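Side-chain contacts in CRISPR-associated protein, Cse1 family (Acidimicrobium ferrooxidans, PDB 4H3T), which probably serves as the large Cse1 subunit of the type I-E CRISPR Cascade complex, which recognises invading DNA: residues A[29-32]-A[33-36]; A[86-89]-A[90-94]; A[95-98]-A[99-102]; A[104-107]-A[108-111]. The protein carries 1 engineered substitution. All blocks are in the same frame, centred on the assembly; numbering follows the deposited sequence.

Contact 1: A[29-32]-A[33-36]; sequences EVSL and RDIF
Val30 lays its CG2 methyl against the side of Ile35, 3.8 Å from CG1, the two branched side chains crossing at about a right angle. CB of the same valine comes 4.0 Å from CB of Asp34, which seats the last residue of strand 27-30 on the first turn of helix 32-37. Between these elements stands Ser31. Its chi1 of 61° places OG between the backbone N and the carbonyl carbon, facing the start of the helix, where Asp34 N donates to it over 3.1 Å in a nearly straight bond (169°). Ser31 O takes the next amide, Ile35 N, at 2.9 Å, so a single residue satisfies two amides of the first turn. Asp34 answers through an ordered water, which donates to OD2 at 2.7 Å and accepts from Ser31 N at 2.9 Å. OD1, the other carboxylate oxygen, forms a long salt bridge of 3.6 Å to Arg33 NH1. The guanidinium of Arg33 has its closer partners in Asp92 and Glu88 on helix 88-98. Further along the turn, Leu32 O lies at the edge of the Phe36 ring, near its plane and 3.3 Å from CD2. The Phe36 ring and the Leu32 side chain both pack on helix 52-68. A carboxylate so near the amino end of a helix would probably also suit the helix dipole. The arrangement is a serine N-cap at a strand-to-helix junction, in which a water relays the reciprocal half of what would otherwise be a capping box.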
loop_
_atom_site.group_PDB
_atom_site.type_symbol
_atom_site.label_atom_id
_atom_site.label_comp_id
_atom_site.label_asym_id
_atom_site.label_seq_id
_atom_site.Cartn_x
_atom_site.Cartn_y
_atom_site.Cartn_z
ATOM N N GLU A 29 -14.582 -15.517 -8.875
ATOM C CA GLU A 29 -14.975 -14.125 -9.051
ATOM C C GLU A 29 -16.378 -13.919 -8.635
ATOM O O GLU A 29 -17.220 -14.778 -8.875
ATOM C CB GLU A 29 -14.796 -13.696 -10.504
ATOM C CG GLU A 29 -13.342 -13.546 -10.836
ATOM C CD GLU A 29 -13.092 -13.227 -12.298
ATOM O OE1 GLU A 29 -14.067 -13.019 -13.047
ATOM O OE2 GLU A 29 -11.913 -13.210 -12.697
ATOM N N VAL A 30 -16.671 -12.773 -8.003
ATOM C CA VAL A 30 -18.044 -12.479 -7.586
ATOM C C VAL A 30 -18.460 -11.100 -8.129
ATOM O O VAL A 30 -17.622 -10.280 -8.511
ATOM C CB VAL A 30 -18.210 -12.565 -6.044
ATOM C CG1 VAL A 30 -17.996 -13.995 -5.551
ATOM C CG2 VAL A 30 -17.282 -11.580 -5.283
ATOM N N SER A 31 -19.737 -10.848 -8.118
ATOM C CA SER A 31 -20.325 -9.552 -8.498
ATOM C C SER A 31 -20.271 -8.614 -7.297
ATOM O O SER A 31 -19.975 -9.065 -6.180
ATOM C CB SER A 31 -21.762 -9.767 -8.885
ATOM O OG SER A 31 -22.421 -10.284 -7.742
ATOM N N LEU A 32 -20.597 -7.349 -7.501
ATOM C CA LEU A 32 -20.627 -6.409 -6.391
ATOM C C LEU A 32 -21.764 -6.744 -5.414
ATOM O O LEU A 32 -21.574 -6.620 -4.230
ATOM C CB LEU A 32 -20.761 -4.962 -6.833
ATOM C CG LEU A 32 -19.581 -4.355 -7.492
ATOM C CD1 LEU A 32 -20.016 -3.125 -8.238
ATOM C CD2 LEU A 32 -18.512 -4.002 -6.492
ATOM N N ARG A 33 -22.878 -7.276 -5.894
ATOM C CA ARG A 33 -23.960 -7.687 -5.039
ATOM C C ARG A 33 -23.483 -8.834 -4.133
ATOM O O ARG A 33 -23.632 -8.735 -2.916
ATOM C CB ARG A 33 -25.207 -8.076 -5.863
ATOM C CG ARG A 33 -26.406 -8.284 -4.957
ATOM C CD ARG A 33 -26.972 -9.666 -5.091
ATOM N NE ARG A 33 -28.170 -9.842 -4.261
ATOM C CZ ARG A 33 -28.504 -10.981 -3.669
ATOM N NH1 ARG A 33 -27.728 -12.054 -3.792
ATOM N NH2 ARG A 33 -29.607 -11.054 -2.924
ATOM N N ASP A 34 -22.886 -9.878 -4.711
ATOM C CA ASP A 34 -22.387 -11.021 -3.934
ATOM C C ASP A 34 -21.210 -10.686 -3.033
ATOM O O ASP A 34 -21.103 -11.254 -1.966
ATOM C CB ASP A 34 -22.017 -12.205 -4.855
ATOM C CG ASP A 34 -23.249 -13.014 -5.223
ATOM O OD1 ASP A 34 -24.321 -12.764 -4.622
ATOM O OD2 ASP A 34 -23.152 -13.873 -6.132
ATOM N N ILE A 35 -20.377 -9.750 -3.390
ATOM C CA ILE A 35 -19.262 -9.425 -2.496
ATOM C C ILE A 35 -19.809 -8.841 -1.129
ATOM O O ILE A 35 -19.211 -9.084 -0.087
ATOM C CB ILE A 35 -18.182 -8.545 -3.197
ATOM C CG1 ILE A 35 -16.776 -8.912 -2.660
ATOM C CG2 ILE A 35 -18.483 -7.093 -3.097
ATOM C CD1 ILE A 35 -15.646 -8.172 -3.176
ATOM N N PHE A 36 -20.971 -8.200 -1.131
ATOM C CA PHE A 36 -21.599 -7.683 0.076
ATOM C C PHE A 36 -22.425 -8.765 0.746
ATOM O O PHE A 36 -22.271 -9.006 1.927
ATOM C CB PHE A 36 -22.476 -6.460 -0.278
ATOM C CG PHE A 36 -21.599 -5.245 -0.336
ATOM C CD1 PHE A 36 -21.181 -4.628 0.827
ATOM C CD2 PHE A 36 -21.172 -4.730 -1.554
ATOM C CE1 PHE A 36 -20.356 -3.538 0.781
ATOM C CE2 PHE A 36 -20.292 -3.658 -1.599
ATOM C CZ PHE A 36 -19.913 -3.051 -0.428
HETATM O O HOH W 1 -21.284 -13.344 -8.008
#

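Contact 2: A[86-89]-A[90-94]; sequences FSED and AIDDY
Ile91 reaches back over the start of its own helix toward Ser87 and Phe86. Its CB lies 3.7 Å from the carbonyl oxygens of both Ser87 and Glu88, and CG1, anti to the carbonyl carbon (chi1 -63°), passes 3.2 Å from Ser87 O. The terminal methyl CD1 stays beside that oxygen and ends 4.0 Å from CB of Phe86, an apolar touch that ties the residue before the cap to the first turn. Ser87 O also accepts a proper bond from Ile91 N at 3.1 Å, so this carbonyl is bonded by the amide and flanked by the side chain of one residue. Ser87 is the N-cap. OG, anti to the backbone N (chi1 171°), accepts from Ala90 N over 3.2 Å, at an angle of 161°. The next turn closes with Asp92 N donating to Glu88 O at 2.8 Å and Asp93 N to Asp89 O. Four acidic residues crowd this short length: Glu88 OE2 and Asp92 OD2 stand 4.5 Å apart, a like-charge pair, and Arg33 bridges Glu88 OE2 and Asp92 OD1, which probably offsets the repulsion. Negative groups near the helix amino end should also be eased by the helix dipole. Phe86 turns its ring away to helix 52-68, against Leu68, and has a cation-pi contact with Arg211. Tyr94 packs on the same helix. Ile91 meets Arg33, Phe36 and Val37, so that the opening turns of helix 88-98 lie against both helix 32-37 and helix 52-68.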
loop_
_atom_site.group_PDB
_atom_site.type_symbol
_atom_site.label_atom_id
_atom_site.label_comp_id
_atom_site.label_asym_id
_atom_site.label_seq_id
_atom_site.Cartn_x
_atom_site.Cartn_y
_atom_site.Cartn_z
ATOM N N PHE A 86 -24.253 -8.633 6.280
ATOM C CA PHE A 86 -24.874 -7.419 5.765
ATOM C C PHE A 86 -26.290 -7.761 5.286
ATOM O O PHE A 86 -26.577 -8.883 4.884
ATOM C CB PHE A 86 -24.047 -6.784 4.623
ATOM C CG PHE A 86 -22.699 -6.222 5.018
ATOM C CD1 PHE A 86 -22.585 -5.280 6.035
ATOM C CD2 PHE A 86 -21.550 -6.617 4.363
ATOM C CE1 PHE A 86 -21.336 -4.701 6.335
ATOM C CE2 PHE A 86 -20.320 -6.017 4.637
ATOM C CZ PHE A 86 -20.226 -5.072 5.634
ATOM N N SER A 87 -27.170 -6.781 5.371
ATOM C CA SER A 87 -28.562 -6.909 4.975
ATOM C C SER A 87 -28.706 -7.040 3.469
ATOM O O SER A 87 -28.397 -6.079 2.740
ATOM C CB SER A 87 -29.333 -5.677 5.444
ATOM O OG SER A 87 -30.646 -5.644 4.925
ATOM N N GLU A 88 -29.250 -8.202 2.994
ATOM C CA GLU A 88 -29.558 -8.388 1.573
ATOM C C GLU A 88 -30.536 -7.345 1.045
ATOM O O GLU A 88 -30.440 -6.954 -0.126
ATOM C CB GLU A 88 -30.164 -9.759 1.282
ATOM C CG GLU A 88 -29.169 -10.888 1.311
ATOM C CD GLU A 88 -29.725 -12.188 0.771
ATOM O OE1 GLU A 88 -29.480 -13.235 1.406
ATOM O OE2 GLU A 88 -30.366 -12.171 -0.302
ATOM N N ASP A 89 -31.485 -6.918 1.886
ATOM C CA ASP A 89 -32.510 -5.949 1.479
ATOM C C ASP A 89 -31.875 -4.560 1.253
ATOM O O ASP A 89 -32.204 -3.893 0.271
ATOM C CB ASP A 89 -33.646 -5.862 2.514
ATOM C CG ASP A 89 -34.570 -7.079 2.641
ATOM O OD1 ASP A 89 -34.581 -7.929 1.716
ATOM O OD2 ASP A 89 -35.324 -7.146 3.643
ATOM N N ALA A 90 -30.923 -4.151 2.116
ATOM C CA ALA A 90 -30.233 -2.864 1.947
ATOM C C ALA A 90 -29.414 -2.863 0.659
ATOM O O ALA A 90 -29.376 -1.863 -0.084
ATOM C CB ALA A 90 -29.323 -2.598 3.132
ATOM N N ILE A 91 -28.762 -4.005 0.401
ATOM C CA ILE A 91 -27.897 -4.207 -0.760
ATOM C C ILE A 91 -28.728 -4.176 -2.012
ATOM O O ILE A 91 -28.427 -3.410 -2.922
ATOM C CB ILE A 91 -27.102 -5.554 -0.653
ATOM C CG1 ILE A 91 -26.141 -5.553 0.575
ATOM C CG2 ILE A 91 -26.291 -5.797 -1.953
ATOM C CD1 ILE A 91 -25.734 -6.880 1.039
ATOM N N ASP A 92 -29.814 -4.962 -2.046
ATOM C CA ASP A 92 -30.678 -5.034 -3.233
ATOM C C ASP A 92 -31.465 -3.732 -3.471
ATOM O O ASP A 92 -31.589 -3.344 -4.622
ATOM C CB ASP A 92 -31.607 -6.264 -3.178
ATOM C CG ASP A 92 -30.840 -7.568 -3.414
ATOM O OD1 ASP A 92 -29.779 -7.539 -4.110
ATOM O OD2 ASP A 92 -31.257 -8.609 -2.872
ATOM N N ASP A 93 -31.878 -3.002 -2.435
ATOM C CA ASP A 93 -32.507 -1.691 -2.658
ATOM C C ASP A 93 -31.505 -0.716 -3.316
ATOM O O ASP A 93 -31.865 0.005 -4.239
ATOM C CB ASP A 93 -33.014 -1.067 -1.331
ATOM C CG ASP A 93 -34.209 -1.739 -0.704
ATOM O OD1 ASP A 93 -34.869 -2.571 -1.401
ATOM O OD2 ASP A 93 -34.476 -1.464 0.498
ATOM N N TYR A 94 -30.250 -0.725 -2.870
ATOM C CA TYR A 94 -29.246 0.175 -3.460
ATOM C C TYR A 94 -29.006 -0.181 -4.932
ATOM O O TYR A 94 -29.090 0.704 -5.782
ATOM C CB TYR A 94 -27.939 0.167 -2.656
ATOM C CG TYR A 94 -26.941 1.187 -3.155
ATOM C CD1 TYR A 94 -27.008 2.515 -2.747
ATOM C CD2 TYR A 94 -25.987 0.844 -4.096
ATOM C CE1 TYR A 94 -26.126 3.458 -3.242
ATOM C CE2 TYR A 94 -25.164 1.793 -4.668
ATOM C CZ TYR A 94 -25.195 3.088 -4.208
ATOM O OH TYR A 94 -24.311 3.982 -4.751
#

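Contact 3: A[95-98]-A[99-102]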
loop_
_atom_site.group_PDB
_atom_site.type_symbol
_atom_site.label_atom_id
_atom_site.label_comp_id
_atom_site.label_asym_id
_atom_site.label_seq_id
_atom_site.Cartn_x
_atom_site.Cartn_y
_atom_site.Cartn_z
ATOM N N PHE A 95 -28.722 -1.455 -5.241
ATOM C CA PHE A 95 -28.437 -1.845 -6.638
ATOM C C PHE A 95 -29.670 -1.765 -7.523
ATOM O O PHE A 95 -29.499 -1.465 -8.704
ATOM C CB PHE A 95 -27.772 -3.228 -6.732
ATOM C CG PHE A 95 -26.334 -3.197 -6.307
ATOM C CD1 PHE A 95 -25.424 -2.354 -6.938
ATOM C CD2 PHE A 95 -25.890 -3.956 -5.228
ATOM C CE1 PHE A 95 -24.097 -2.331 -6.551
ATOM C CE2 PHE A 95 -24.555 -3.879 -4.801
ATOM C CZ PHE A 95 -23.693 -3.018 -5.427
ATOM N N ALA A 96 -30.900 -1.870 -6.989
ATOM C CA ALA A 96 -32.096 -1.636 -7.829
ATOM C C ALA A 96 -32.100 -0.156 -8.238
ATOM O O ALA A 96 -32.308 0.142 -9.400
ATOM C CB ALA A 96 -33.389 -2.003 -7.084
ATOM N N ARG A 97 -31.775 0.768 -7.308
ATOM C CA ARG A 97 -31.731 2.206 -7.632
ATOM C C ARG A 97 -30.598 2.584 -8.603
ATOM O O ARG A 97 -30.807 3.439 -9.441
ATOM C CB ARG A 97 -31.583 3.051 -6.340
ATOM C CG ARG A 97 -31.326 4.566 -6.476
ATOM C CD ARG A 97 -32.556 5.386 -6.809
ATOM N NE ARG A 97 -32.295 6.833 -6.886
ATOM C CZ ARG A 97 -31.779 7.486 -7.935
ATOM N NH1 ARG A 97 -31.412 6.827 -9.032
ATOM N NH2 ARG A 97 -31.610 8.801 -7.886
ATOM N N TRP A 98 -29.413 1.995 -8.483
ATOM C CA TRP A 98 -28.256 2.481 -9.221
ATOM C C TRP A 98 -27.700 1.564 -10.269
ATOM O O TRP A 98 -26.709 1.953 -10.936
ATOM C CB TRP A 98 -27.152 2.775 -8.193
ATOM C CG TRP A 98 -27.509 3.945 -7.316
ATOM C CD1 TRP A 98 -27.954 3.907 -6.031
ATOM C CD2 TRP A 98 -27.621 5.303 -7.740
ATOM N NE1 TRP A 98 -28.274 5.171 -5.602
ATOM C CE2 TRP A 98 -28.079 6.053 -6.633
ATOM C CE3 TRP A 98 -27.389 5.959 -8.960
ATOM C CZ2 TRP A 98 -28.282 7.431 -6.700
ATOM C CZ3 TRP A 98 -27.600 7.322 -9.028
ATOM C CH2 TRP A 98 -28.018 8.051 -7.906
ATOM N N ARG A 99 -28.288 0.401 -10.487
ATOM C CA ARG A 99 -27.626 -0.491 -11.443
ATOM C C ARG A 99 -27.613 0.033 -12.883
ATOM O O ARG A 99 -26.721 -0.374 -13.608
ATOM C CB ARG A 99 -28.129 -1.904 -11.403
ATOM C CG ARG A 99 -29.444 -2.113 -12.012
ATOM C CD ARG A 99 -30.031 -3.436 -11.555
ATOM N NE ARG A 99 -29.253 -4.600 -12.001
ATOM C CZ ARG A 99 -29.599 -5.874 -11.788
ATOM N NH1 ARG A 99 -30.699 -6.169 -11.101
ATOM N NH2 ARG A 99 -28.847 -6.860 -12.259
ATOM N N HIS A 100 -28.432 1.043 -13.237
ATOM C CA HIS A 100 -28.335 1.695 -14.559
ATOM C C HIS A 100 -26.959 2.433 -14.713
ATOM O O HIS A 100 -26.562 2.831 -15.815
ATOM C CB HIS A 100 -29.519 2.673 -14.762
ATOM C CG HIS A 100 -29.474 3.880 -13.851
ATOM N ND1 HIS A 100 -29.849 3.797 -12.505
ATOM C CD2 HIS A 100 -29.168 5.173 -14.136
ATOM C CE1 HIS A 100 -29.703 5.018 -12.002
ATOM N NE2 HIS A 100 -29.267 5.881 -12.934
ATOM N N ARG A 101 -26.223 2.576 -13.614
ATOM C CA ARG A 101 -24.896 3.195 -13.607
ATOM C C ARG A 101 -23.747 2.204 -13.466
ATOM O O ARG A 101 -22.591 2.651 -13.548
ATOM C CB ARG A 101 -24.822 4.240 -12.495
ATOM C CG ARG A 101 -25.827 5.387 -12.663
ATOM C CD ARG A 101 -25.575 6.263 -13.910
ATOM N NE ARG A 101 -24.245 6.924 -13.868
ATOM C CZ ARG A 101 -23.989 8.143 -13.409
ATOM N NH1 ARG A 101 -24.974 8.906 -12.912
ATOM N NH2 ARG A 101 -22.749 8.609 -13.416
ATOM N N PHE A 102 -24.037 0.888 -13.309
ATOM C CA PHE A 102 -23.030 -0.156 -13.167
ATOM C C PHE A 102 -22.830 -0.996 -14.421
ATOM O O PHE A 102 -22.161 -2.015 -14.345
ATOM C CB PHE A 102 -23.380 -1.069 -11.994
ATOM C CG PHE A 102 -23.024 -0.401 -10.695
ATOM C CD1 PHE A 102 -21.728 -0.439 -10.210
ATOM C CD2 PHE A 102 -23.990 0.272 -9.957
ATOM C CE1 PHE A 102 -21.390 0.224 -9.041
ATOM C CE2 PHE A 102 -23.652 0.958 -8.801
ATOM C CZ PHE A 102 -22.358 0.904 -8.331
HETATM O O HOH W 2 -31.300 1.602 -11.750
#
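With chi1 at 68°, His100 holds CG between its backbone N and carbonyl carbon, and the imidazole folds back onto the last helical turn, where CE1 meets Arg97 O at 3.2 Å, at the ring edge. Arg97 bends at chi2 to bring its guanidinium alongside: NH1 lies 3.9 Å from His100 CE1, the two flat groups only 10° apart in tilt, and Trp98 CZ2 sits over one guanidinium face. An ordered water joins His100 ND1 (2.7 Å) to Ala96 O (2.9 Å), with a weak bond to Arg97 O as well. This is the carboxyl end of helix 88-98, which gives way to a 3-10 turn at 99-101. The last helical bond, Arg99 N to Phe95 O, is weak, whereas Arg101 N donates to Trp98 O at 2.8 Å. Phe95 and Phe102 form a T-shaped pair, the edge of Phe95 toward the face of Phe102, centroids 5.5 Å apart and planes at 76°. CB of Trp98 touches the Phe102 ring at CE2 (4.0 Å), while CG of Arg101 approaches the edge of the indole. Leu32 of helix 32-37 packs on both phenylalanines. The arginine ends lead elsewhere: Arg99 makes a salt bridge to Asp11, and Arg101 bonds to the Arg239 carbonyl and to a glycerol probably left from crystallisation.

Contact 4: A[104-107]-A[108-111]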
loop_
_atom_site.group_PDB
_atom_site.type_symbol
_atom_site.label_atom_id
_atom_site.label_comp_id
_atom_site.label_asym_id
_atom_site.label_seq_id
_atom_site.Cartn_x
_atom_site.Cartn_y
_atom_site.Cartn_z
ATOM N N LEU A 104 -20.834 -1.689 -17.585
ATOM C CA LEU A 104 -19.549 -1.382 -18.205
ATOM C C LEU A 104 -19.676 -0.913 -19.675
ATOM O O LEU A 104 -18.826 -0.163 -20.145
ATOM C CB LEU A 104 -18.653 -2.645 -18.167
ATOM C CG LEU A 104 -17.152 -2.432 -18.330
ATOM C CD1 LEU A 104 -16.565 -1.659 -17.158
ATOM C CD2 LEU A 104 -16.440 -3.776 -18.504
ATOM N N PHE A 105 -20.700 -1.385 -20.401
ATOM C CA PHE A 105 -20.900 -1.036 -21.804
ATOM C C PHE A 105 -22.184 -0.255 -22.048
ATOM O O PHE A 105 -22.665 -0.234 -23.171
ATOM C CB PHE A 105 -20.854 -2.301 -22.673
ATOM C CG PHE A 105 -19.646 -3.178 -22.402
ATOM C CD1 PHE A 105 -18.366 -2.641 -22.376
ATOM C CD2 PHE A 105 -19.798 -4.531 -22.139
ATOM C CE1 PHE A 105 -17.246 -3.459 -22.154
ATOM C CE2 PHE A 105 -18.686 -5.361 -21.991
ATOM C CZ PHE A 105 -17.417 -4.822 -21.983
ATOM N N SER A 106 -22.685 0.482 -21.041
ATOM C CA SER A 106 -23.857 1.338 -21.235
ATOM C C SER A 106 -23.541 2.367 -22.323
ATOM O O SER A 106 -22.428 2.885 -22.361
ATOM C CB SER A 106 -24.237 2.058 -19.945
ATOM O OG SER A 106 -25.192 3.080 -20.194
ATOM N N LYS A 107 -24.478 2.635 -23.209
ATOM C CA LYS A 107 -24.236 3.645 -24.254
ATOM C C LYS A 107 -24.337 5.083 -23.687
ATOM O O LYS A 107 -23.746 5.987 -24.233
ATOM C CB LYS A 107 -25.194 3.438 -25.452
ATOM C CG LYS A 107 -24.626 2.402 -26.459
ATOM C CD LYS A 107 -25.217 2.488 -27.863
ATOM C CE LYS A 107 -26.484 1.692 -28.062
ATOM N NZ LYS A 107 -26.992 1.834 -29.457
ATOM N N GLU A 108 -24.997 5.283 -22.567
ATOM C CA GLU A 108 -25.128 6.605 -21.982
ATOM C C GLU A 108 -24.298 6.771 -20.712
ATOM O O GLU A 108 -23.730 7.839 -20.519
ATOM C CB GLU A 108 -26.630 6.860 -21.708
ATOM C CG GLU A 108 -26.911 8.173 -21.010
ATOM C CD GLU A 108 -28.376 8.567 -20.879
ATOM O OE1 GLU A 108 -29.255 7.678 -20.950
ATOM O OE2 GLU A 108 -28.629 9.763 -20.605
ATOM N N PHE A 109 -24.246 5.760 -19.826
ATOM C CA PHE A 109 -23.551 5.874 -18.557
ATOM C C PHE A 109 -22.503 4.771 -18.333
ATOM O O PHE A 109 -22.578 4.053 -17.334
ATOM C CB PHE A 109 -24.578 5.774 -17.444
ATOM C CG PHE A 109 -25.714 6.742 -17.502
ATOM C CD1 PHE A 109 -25.539 8.054 -17.108
ATOM C CD2 PHE A 109 -26.992 6.313 -17.831
ATOM C CE1 PHE A 109 -26.616 8.945 -17.080
ATOM C CE2 PHE A 109 -28.067 7.206 -17.836
ATOM C CZ PHE A 109 -27.872 8.517 -17.454
ATOM N N PRO A 110 -21.611 4.500 -19.308
ATOM C CA PRO A 110 -20.630 3.429 -19.082
ATOM C C PRO A 110 -19.874 3.671 -17.772
ATOM O O PRO A 110 -19.363 4.766 -17.506
ATOM C CB PRO A 110 -19.770 3.452 -20.310
ATOM C CG PRO A 110 -19.920 4.814 -20.872
ATOM C CD PRO A 110 -21.312 5.263 -20.522
ATOM N N PHE A 111 -19.806 2.609 -16.949
ATOM C CA PHE A 111 -19.190 2.680 -15.628
ATOM C C PHE A 111 -17.732 3.147 -15.697
ATOM O O PHE A 111 -16.939 2.556 -16.422
ATOM C CB PHE A 111 -19.249 1.308 -14.949
ATOM C CG PHE A 111 -18.631 1.289 -13.565
ATOM C CD1 PHE A 111 -19.348 1.711 -12.473
ATOM C CD2 PHE A 111 -17.332 0.837 -13.370
ATOM C CE1 PHE A 111 -18.779 1.704 -11.201
ATOM C CE2 PHE A 111 -16.782 0.783 -12.083
ATOM C CZ PHE A 111 -17.518 1.215 -11.012
#
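Ser106 OG accepts two backbone amides at once from the chain that follows it. Phe109 N donates over 2.9 Å in a nearly straight bond (165°); Glu108 N, at 3.2 Å, comes in more bent (142°). The serine torsion, chi1 168°, sets OG anti to its own N and beside the carbonyl carbon, within the bend that holds both donors. Ser106 O faces proline instead: Pro110 has no N-H to offer, and its ring carbon CD lies 3.2 Å from that oxygen, with CB close by. CB of Pro110 also comes 3.7 Å from Leu104 O. That carbonyl is satisfied by the side-chain amide of Gln113, whose NE2 bonds Phe111 O too, joining the two ends of the reversal, and a backbone bond between Phe111 and Asp103 adds to this closure. Glu108 folds its CG over the centre of one face of the Phe109 ring. Leu104 and Phe105 pack on helix 157-170 and strand 263-272. The segments 104-107 and 108-111 run almost antiparallel, and the serine-to-(i+2) amide bond makes their bend an ST turn, here extended to a second amide, in the loop after helix 88-98.

How the contacts relate
Contact 1 is the most buried of the four; the other three are partly buried, with charged residues on their outer sides. Contacts 2 and 3 share helix 88-98 at its two ends, and both touch helix 32-37 of contact 1: contact 2 by the salt bridges of Arg33 and by Phe36 on Ile91, contact 3 by Leu32 packing on Phe95 and Phe102. Contact 4 is reached only from contact 3, through Phe102 on Phe111 and Arg101 on Phe109. Contacts 1, 2 and 4 each use a serine hydroxyl as acceptor, for helix starts in the first two and a loop reversal in the last, whereas contact 3 lacks such a hydroxyl and packs mainly through rings; ordered waters bridge contacts 1 and 3.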